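Local coordinates for putative membrane protein (PDB 3C8I) that is of unknown function but carries a DUF3239 region, here in the C-terminal part of a longer, probably membrane-anchored protein, at residues A19-E23 / L125-D129. Sequence-based numbering, arbitrary orientation.
Sequences AMIAE and LNKLD
Met20 reaches from the strand to Leu125, and both leucine methyls pack along it. Its CB meets Leu125 CD2 at 3.9 Å, its CG lies near both methyls, and its SD touches Leu125 CG and CD1, each at 3.6 Å. Extended chi1 (-171°) and chi2 carry the sulfur out to the leucine, the chain bending only at its last bond, and the two side chains cross at about a right angle; Trp118 and Leu121 of helix 115-124 pack on Met20 as well. Leu125 CD1 also meets Ile21 O at 3.6 Å, whereas CD2 also reaches Ala22 CB at 3.9 Å. Further on, Leu128 continues the apolar row: CD1 approaches Ala22 CB, and CD2 comes within 3.7 Å of Glu23 CB. The small Ala22 thus touches both leucines. Glu23 OE2 accepts a hydrogen bond from Asn25 ND2 and forms a salt bridge with Arg132, while OE1 pairs with Arg27 of the second subunit in another. Ala22 and Glu23 stand opposite the single Val30 of strand 29-36, a classic beta bulge near the end of strand 16-24. The contact exemplifies alpha-on-beta packing: the turn after helix 115-124 and the start of helix 128-132 lie against one face of an antiparallel sheet.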
# COMPACT_ATOMS: atom_id res chain seq x y z
N ALA B 19 3.32 -21.62 -4.75
CA ALA B 19 2.45 -20.68 -5.46
C ALA B 19 2.29 -21.16 -6.92
O ALA B 19 3.08 -21.97 -7.41
CB ALA B 19 3.01 -19.23 -5.39
N MET B 20 1.25 -20.67 -7.58
CA MET B 20 0.89 -21.13 -8.90
C MET B 20 0.15 -20.03 -9.64
O MET B 20 -0.64 -19.28 -9.03
CB MET B 20 -0.02 -22.37 -8.75
CG MET B 20 -0.36 -23.15 -10.04
SD MET B 20 -1.22 -24.73 -9.66
CE MET B 20 -0.01 -25.50 -8.65
N ILE B 21 0.36 -19.95 -10.95
CA ILE B 21 -0.35 -18.97 -11.78
C ILE B 21 -1.81 -19.40 -11.88
O ILE B 21 -2.12 -20.50 -12.36
CB ILE B 21 0.25 -18.79 -13.18
CG1 ILE B 21 1.74 -18.42 -13.12
CG2 ILE B 21 -0.60 -17.76 -13.99
CD1 ILE B 21 2.41 -18.29 -14.51
N ALA B 22 -2.69 -18.52 -11.42
CA ALA B 22 -4.14 -18.79 -11.34
C ALA B 22 -4.90 -18.08 -12.46
O ALA B 22 -6.02 -18.48 -12.82
CB ALA B 22 -4.68 -18.36 -9.96
N GLU B 23 -4.30 -17.03 -13.01
CA GLU B 23 -4.92 -16.26 -14.08
C GLU B 23 -3.86 -15.45 -14.82
O GLU B 23 -2.91 -14.93 -14.22
CB GLU B 23 -6.00 -15.35 -13.51
CG GLU B 23 -6.50 -14.29 -14.49
CD GLU B 23 -7.49 -13.35 -13.89
OE1 GLU B 23 -8.65 -13.77 -13.74
OE2 GLU B 23 -7.11 -12.19 -13.56
N LEU B 125 -6.97 -24.01 -7.24
CA LEU B 125 -6.75 -22.90 -8.19
C LEU B 125 -8.05 -22.31 -8.65
O LEU B 125 -8.14 -21.10 -8.90
CB LEU B 125 -5.98 -23.35 -9.43
CG LEU B 125 -4.48 -23.18 -9.59
CD1 LEU B 125 -4.16 -23.19 -11.11
CD2 LEU B 125 -3.85 -21.96 -8.84
N ASN B 126 -9.05 -23.18 -8.81
CA ASN B 126 -10.38 -22.78 -9.25
C ASN B 126 -11.15 -21.93 -8.25
O ASN B 126 -12.14 -21.29 -8.61
CB ASN B 126 -11.22 -24.00 -9.76
CG ASN B 126 -11.37 -25.13 -8.71
OD1 ASN B 126 -11.46 -24.88 -7.51
ND2 ASN B 126 -11.44 -26.38 -9.20
N LYS B 127 -10.68 -21.85 -7.00
CA LYS B 127 -11.31 -20.97 -5.99
C LYS B 127 -10.86 -19.51 -6.08
O LYS B 127 -11.20 -18.72 -5.20
CB LYS B 127 -11.09 -21.49 -4.56
CG LYS B 127 -11.68 -22.87 -4.30
CD LYS B 127 -11.85 -23.16 -2.81
CE LYS B 127 -12.46 -24.55 -2.53
NZ LYS B 127 -13.38 -25.10 -3.61
N LEU B 128 -10.11 -19.14 -7.12
CA LEU B 128 -9.63 -17.77 -7.31
C LEU B 128 -10.68 -16.69 -7.03
O LEU B 128 -10.41 -15.69 -6.39
CB LEU B 128 -9.08 -17.58 -8.74
CG LEU B 128 -8.56 -16.20 -9.19
CD1 LEU B 128 -7.39 -15.75 -8.33
CD2 LEU B 128 -8.17 -16.21 -10.68
N ASP B 129 -11.88 -16.87 -7.55
CA ASP B 129 -12.88 -15.82 -7.38
C ASP B 129 -13.38 -15.76 -5.95
O ASP B 129 -13.55 -14.68 -5.44
CB ASP B 129 -14.00 -15.97 -8.42
CG ASP B 129 -13.50 -15.63 -9.83
OD1 ASP B 129 -13.05 -14.47 -10.03
OD2 ASP B 129 -13.51 -16.52 -10.71